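Local structure of beta-galactosidase (Bacillus circulans subsp. alkalophilus, 3TTY) at residues A[510-515]-A[553-558]; A[254-259]-A[406-411]. The protein hydrolyses terminal beta-D-galactose residues from beta-galactosides, as a trimeric glycoside hydrolase whose catalytic domain is a TIM barrel. One frame throughout, in Å; residues are numbered along the deposited sequence.

Contact 1: A[510-515]-A[553-558]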
loop_
_atom_site.group_PDB
_atom_site.type_symbol
_atom_site.label_atom_id
_atom_site.label_comp_id
_atom_site.label_asym_id
_atom_site.label_seq_id
_atom_site.Cartn_x
_atom_site.Cartn_y
_atom_site.Cartn_z
ATOM N N MET A 510 -18.574 8.271 37.751
ATOM C CA MET A 510 -18.178 6.887 37.503
ATOM C C MET A 510 -17.639 6.209 38.765
ATOM O O MET A 510 -17.708 4.995 38.887
ATOM C CB MET A 510 -17.161 6.802 36.363
ATOM C CG MET A 510 -17.677 7.314 35.016
ATOM S SD MET A 510 -19.332 6.742 34.564
ATOM C CE MET A 510 -19.084 4.965 34.582
ATOM N N GLY A 511 -17.097 6.997 39.691
ATOM C CA GLY A 511 -16.641 6.495 40.982
ATOM C C GLY A 511 -15.387 5.652 40.902
ATOM O O GLY A 511 -15.122 4.819 41.780
ATOM N N ILE A 512 -14.612 5.850 39.842
ATOM C CA ILE A 512 -13.347 5.133 39.691
ATOM C C ILE A 512 -12.291 6.074 39.166
ATOM O O ILE A 512 -12.605 7.071 38.512
ATOM C CB ILE A 512 -13.449 3.949 38.703
ATOM C CG1 ILE A 512 -13.788 4.446 37.286
ATOM C CG2 ILE A 512 -14.467 2.927 39.170
ATOM C CD1 ILE A 512 -12.583 4.620 36.384
ATOM N N TRP A 513 -11.038 5.742 39.454
ATOM C CA TRP A 513 -9.899 6.455 38.915
ATOM C C TRP A 513 -9.165 5.498 38.013
ATOM O O TRP A 513 -8.708 4.462 38.468
ATOM C CB TRP A 513 -8.950 6.908 40.028
ATOM C CG TRP A 513 -7.609 7.315 39.511
ATOM C CD1 TRP A 513 -7.358 8.054 38.395
ATOM C CD2 TRP A 513 -6.329 6.997 40.078
ATOM N NE1 TRP A 513 -6.005 8.228 38.236
ATOM C CE2 TRP A 513 -5.350 7.582 39.251
ATOM C CE3 TRP A 513 -5.920 6.283 41.205
ATOM C CZ2 TRP A 513 -3.988 7.470 39.508
ATOM C CZ3 TRP A 513 -4.575 6.171 41.460
ATOM C CH2 TRP A 513 -3.620 6.761 40.613
ATOM N N ALA A 514 -9.063 5.845 36.735
ATOM C CA ALA A 514 -8.268 5.070 35.792
ATOM C C ALA A 514 -6.808 5.568 35.780
ATOM O O ALA A 514 -6.510 6.667 35.282
ATOM C CB ALA A 514 -8.879 5.147 34.410
ATOM N N GLU A 515 -5.907 4.753 36.321
ATOM C CA GLU A 515 -4.494 5.116 36.439
ATOM C C GLU A 515 -3.718 5.100 35.122
ATOM O O GLU A 515 -3.049 6.076 34.782
ATOM C CB GLU A 515 -3.793 4.208 37.444
ATOM C CG GLU A 515 -2.295 4.385 37.495
ATOM C CD GLU A 515 -1.652 3.511 38.558
ATOM O OE1 GLU A 515 -2.347 3.160 39.528
ATOM O OE2 GLU A 515 -0.459 3.165 38.420
ATOM N N GLU A 553 -13.210 3.836 43.795
ATOM C CA GLU A 553 -13.212 4.854 44.826
ATOM C C GLU A 553 -14.547 4.813 45.556
ATOM O O GLU A 553 -14.594 4.494 46.741
ATOM C CB GLU A 553 -12.932 6.240 44.221
ATOM C CG GLU A 553 -11.544 6.323 43.592
ATOM C CD GLU A 553 -11.174 7.704 43.077
ATOM O OE1 GLU A 553 -11.930 8.282 42.262
ATOM O OE2 GLU A 553 -10.104 8.206 43.480
ATOM N N THR A 554 -15.627 5.117 44.846
ATOM C CA THR A 554 -16.968 5.002 45.407
ATOM C C THR A 554 -17.708 3.808 44.798
ATOM O O THR A 554 -18.738 3.355 45.314
ATOM C CB THR A 554 -17.788 6.292 45.163
ATOM O OG1 THR A 554 -17.361 7.308 46.085
ATOM C CG2 THR A 554 -19.261 6.040 45.401
ATOM N N ALA A 555 -17.170 3.297 43.698
ATOM C CA ALA A 555 -17.833 2.247 42.931
ATOM C C ALA A 555 -17.610 0.838 43.485
ATOM O O ALA A 555 -16.532 0.505 43.977
ATOM C CB ALA A 555 -17.390 2.312 41.472
ATOM N N GLU A 556 -18.651 0.021 43.401
ATOM C CA GLU A 556 -18.565 -1.402 43.706
ATOM C C GLU A 556 -17.925 -2.135 42.532
ATOM O O GLU A 556 -18.187 -1.801 41.373
ATOM C CB GLU A 556 -19.973 -1.947 43.962
ATOM C CG GLU A 556 -20.078 -3.454 44.152
ATOM C CD GLU A 556 -21.532 -3.938 44.241
ATOM O OE1 GLU A 556 -22.457 -3.155 43.914
ATOM O OE2 GLU A 556 -21.751 -5.105 44.633
ATOM N N VAL A 557 -17.080 -3.119 42.835
ATOM C CA VAL A 557 -16.423 -3.937 41.816
ATOM C C VAL A 557 -17.252 -5.185 41.542
ATOM O O VAL A 557 -17.531 -5.963 42.451
ATOM C CB VAL A 557 -15.000 -4.359 42.260
ATOM C CG1 VAL A 557 -14.333 -5.254 41.208
ATOM C CG2 VAL A 557 -14.136 -3.131 42.548
ATOM N N LEU A 558 -17.660 -5.366 40.288
ATOM C CA LEU A 558 -18.487 -6.510 39.920
ATOM C C LEU A 558 -17.680 -7.605 39.237
ATOM O O LEU A 558 -18.101 -8.763 39.215
ATOM C CB LEU A 558 -19.653 -6.076 39.025
ATOM C CG LEU A 558 -20.593 -5.024 39.612
ATOM C CD1 LEU A 558 -21.671 -4.683 38.619
ATOM C CD2 LEU A 558 -21.213 -5.503 40.926
#
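The carbonyl oxygen of Gly511 accepts three backbone hydrogen bonds from consecutive amides of the facing turn. Glu553 N is the nearest donor, 2.9 Å from Gly511 O, with an N-H...O angle of 158°. Thr554 N (3.1 Å) and Ala555 N (3.2 Å) share the same Gly511 O through more bent bonds, and all three donors lie off the carbonyl plane. The three successive amides converge on one acceptor as the chain turns between strands 546-552 and 556-561. Gly511 leaves the preceding helix with positive phi (71°), and a side chain there would be directed into the turn: a modelled beta carbon on Gly511 would lie about 3.2 Å from Ala555 N, a tight approach. Apolar contact on one flank is small: Ile512 CG2, placed beside its own backbone N, meets Ala555 CB at 3.8 Å. On the other flank the side chain of Glu553 runs extended beyond CG along the strand, bringing its carboxylate carbon CD to 3.9 Å from Trp513 CB. Its OE2 forms a salt bridge with Arg507, which also makes a cation-pi contact with Trp513, so the arginine ties the acid to the indole. Ile512 continues inward onto Ile550 and Tyr584, and Trp513 packs on Val365 of a second subunit. The contact thus joins the end of helix 507-510 and the start of strand 512-519 to the connection between strand 546-552, the antiparallel partner of 512-519, and strand 556-561 of the large mixed sheet.

Contact 2: A[254-259]-A[406-411]; sequences MGFYPE and ENRWAL
Arg408 and Trp409, neighbours on one helix, each donate a side-chain hydrogen bond to a carbonyl of the loop 254-259. The indole bond is short and fairly straight: Trp409 NE1 lies 2.6 Å from Pro258 O with an N-H...O angle of 160°, the oxygen near the ring plane and the donor nearly in line with the C=O bond. Arg408 NH1 reaches Phe256 O at 2.8 Å, less straight at 145°, with the oxygen lifted somewhat from the guanidinium plane. Between these bonds Pro258 presents its ring to the arginine: CB sits over one face of the guanidinium, toward its rim, 3.4 Å from Arg408 NH2. The benzo side of the indole also approaches the next carbonyl, with Trp409 CZ2 3.5 Å from Glu259 O, which Tyr154 hydrogen-bonds. Arg408 spans the gap because its chain is extended from CG to NE, with CG anti to the backbone N (chi1 177°). A second shell fixes its head: Glu412 forms a salt bridge with NE, and Tyr403 OH is hydrogen-bonded to NH1. A leucine in place of Arg408 would probably leave Phe256 O without this donor, the Pro258 ring without its flat cover and Glu412 without its charged mate. Behind the loop, Phe256 packs against helix 284-296, while Trp409 lies on helix 215-243. Trp405 NE1 hydrogen-bonds Tyr257 O, so three side chains of helix 405-413 address three successive loop carbonyls. Because these acceptors belong to the main chain, the polar part of this docking of trimerisation domain on TIM barrel probably needs no particular polar side chain from the loop, while Pro258 adds side-chain packing.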
loop_
_atom_site.group_PDB
_atom_site.type_symbol
_atom_site.label_atom_id
_atom_site.label_comp_id
_atom_site.label_asym_id
_atom_site.label_seq_id
_atom_site.Cartn_x
_atom_site.Cartn_y
_atom_site.Cartn_z
ATOM N N MET A 254 -24.655 10.422 4.193
ATOM C CA MET A 254 -24.028 9.121 3.967
ATOM C C MET A 254 -23.834 8.314 5.246
ATOM O O MET A 254 -22.857 7.587 5.385
ATOM C CB MET A 254 -22.715 9.286 3.199
ATOM C CG MET A 254 -22.934 9.847 1.794
ATOM S SD MET A 254 -21.435 10.275 0.888
ATOM C CE MET A 254 -21.000 11.813 1.690
ATOM N N GLY A 255 -24.777 8.447 6.173
ATOM C CA GLY A 255 -24.767 7.640 7.377
ATOM C C GLY A 255 -23.562 7.919 8.252
ATOM O O GLY A 255 -23.343 9.058 8.681
ATOM N N PHE A 256 -22.774 6.877 8.500
ATOM C CA PHE A 256 -21.589 6.978 9.347
ATOM C C PHE A 256 -20.356 7.508 8.613
ATOM O O PHE A 256 -19.224 7.229 9.003
ATOM C CB PHE A 256 -21.294 5.629 9.998
ATOM C CG PHE A 256 -22.059 5.401 11.272
ATOM C CD1 PHE A 256 -21.540 5.821 12.492
ATOM C CD2 PHE A 256 -23.300 4.787 11.249
ATOM C CE1 PHE A 256 -22.238 5.617 13.662
ATOM C CE2 PHE A 256 -24.013 4.588 12.423
ATOM C CZ PHE A 256 -23.480 5.003 13.628
ATOM N N TYR A 257 -20.592 8.259 7.541
ATOM C CA TYR A 257 -19.534 8.947 6.817
ATOM C C TYR A 257 -18.697 9.746 7.814
ATOM O O TYR A 257 -19.233 10.543 8.585
ATOM C CB TYR A 257 -20.169 9.862 5.758
ATOM C CG TYR A 257 -19.231 10.706 4.924
ATOM C CD1 TYR A 257 -18.198 10.131 4.187
ATOM C CD2 TYR A 257 -19.407 12.087 4.838
ATOM C CE1 TYR A 257 -17.352 10.913 3.402
ATOM C CE2 TYR A 257 -18.572 12.877 4.060
ATOM C CZ TYR A 257 -17.544 12.287 3.347
ATOM O OH TYR A 257 -16.720 13.081 2.571
ATOM N N PRO A 258 -17.373 9.538 7.799
ATOM C CA PRO A 258 -16.523 10.127 8.844
ATOM C C PRO A 258 -16.220 11.630 8.715
ATOM O O PRO A 258 -15.875 12.239 9.728
ATOM C CB PRO A 258 -15.220 9.301 8.768
ATOM C CG PRO A 258 -15.225 8.659 7.412
ATOM C CD PRO A 258 -16.663 8.548 6.965
ATOM N N GLU A 259 -16.360 12.219 7.532
ATOM C CA GLU A 259 -15.784 13.543 7.290
ATOM C C GLU A 259 -16.640 14.770 7.637
ATOM O O GLU A 259 -16.136 15.890 7.679
ATOM C CB GLU A 259 -15.277 13.639 5.844
ATOM C CG GLU A 259 -14.119 12.690 5.563
ATOM C CD GLU A 259 -13.553 12.862 4.179
ATOM O OE1 GLU A 259 -14.345 13.129 3.243
ATOM O OE2 GLU A 259 -12.317 12.741 4.024
ATOM N N GLU A 406 -17.045 14.698 16.486
ATOM C CA GLU A 406 -15.848 15.417 16.943
ATOM C C GLU A 406 -15.034 14.489 17.820
ATOM O O GLU A 406 -13.807 14.429 17.726
ATOM C CB GLU A 406 -16.206 16.707 17.684
ATOM C CG GLU A 406 -16.823 17.779 16.778
ATOM C CD GLU A 406 -17.081 19.111 17.480
ATOM O OE1 GLU A 406 -17.438 19.105 18.675
ATOM O OE2 GLU A 406 -16.930 20.172 16.830
ATOM N N ASN A 407 -15.729 13.741 18.663
ATOM C CA ASN A 407 -15.086 12.670 19.412
ATOM C C ASN A 407 -14.398 11.683 18.458
ATOM O O ASN A 407 -13.259 11.271 18.689
ATOM C CB ASN A 407 -16.125 11.942 20.257
ATOM C CG ASN A 407 -15.529 10.824 21.079
ATOM O OD1 ASN A 407 -14.492 10.998 21.713
ATOM N ND2 ASN A 407 -16.191 9.659 21.079
ATOM N N ARG A 408 -15.097 11.313 17.384
ATOM C CA ARG A 408 -14.543 10.409 16.382
ATOM C C ARG A 408 -13.253 10.950 15.755
ATOM O O ARG A 408 -12.244 10.248 15.689
ATOM C CB ARG A 408 -15.572 10.127 15.285
ATOM C CG ARG A 408 -15.033 9.247 14.167
ATOM C CD ARG A 408 -16.143 8.719 13.256
ATOM N NE ARG A 408 -15.641 7.789 12.244
ATOM C CZ ARG A 408 -16.407 7.199 11.324
ATOM N NH1 ARG A 408 -17.711 7.441 11.291
ATOM N NH2 ARG A 408 -15.870 6.378 10.431
ATOM N N TRP A 409 -13.295 12.191 15.281
ATOM C CA TRP A 409 -12.122 12.826 14.690
ATOM C C TRP A 409 -10.917 12.830 15.633
ATOM O O TRP A 409 -9.799 12.468 15.236
ATOM C CB TRP A 409 -12.442 14.261 14.289
ATOM C CG TRP A 409 -13.431 14.379 13.170
ATOM C CD1 TRP A 409 -13.728 13.432 12.228
ATOM C CD2 TRP A 409 -14.265 15.509 12.882
ATOM N NE1 TRP A 409 -14.689 13.913 11.372
ATOM C CE2 TRP A 409 -15.033 15.184 11.749
ATOM C CE3 TRP A 409 -14.431 16.765 13.475
ATOM C CZ2 TRP A 409 -15.946 16.074 11.184
ATOM C CZ3 TRP A 409 -15.338 17.638 12.929
ATOM C CH2 TRP A 409 -16.085 17.295 11.786
ATOM N N ALA A 410 -11.134 13.254 16.874
ATOM C CA ALA A 410 -10.044 13.262 17.852
ATOM C C ALA A 410 -9.477 11.851 18.094
ATOM O O ALA A 410 -8.253 11.654 18.092
ATOM C CB ALA A 410 -10.487 13.902 19.155
ATOM N N LEU A 411 -10.362 10.871 18.270
ATOM C CA LEU A 411 -9.919 9.485 18.424
ATOM C C LEU A 411 -9.127 9.012 17.221
ATOM O O LEU A 411 -8.082 8.396 17.364
ATOM C CB LEU A 411 -11.105 8.548 18.638
ATOM C CG LEU A 411 -11.639 8.431 20.059
ATOM C CD1 LEU A 411 -12.821 7.487 20.080
ATOM C CD2 LEU A 411 -10.536 7.952 21.002
#

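Contact 2 comes first along the chain and closes before contact 1 opens. Their centres are about 30 Å apart and their nearest atoms about 14 Å, so they do not touch. The centre of contact 2 lies about 10 Å from the centre of the chain, that of contact 1 about 33 Å. The mixed sheet relates them: strand 399-402, which precedes helix 405-413, and strand 556-561 both belong to it. Contact 2 therefore joins the loop after barrel strand 249-253 to the trimerisation domain, whereas contact 1 lies in that domain's outer region and joins the end of helix 507-510 to the 553-555 turn, where Trp513 and Glu515 meet a second subunit.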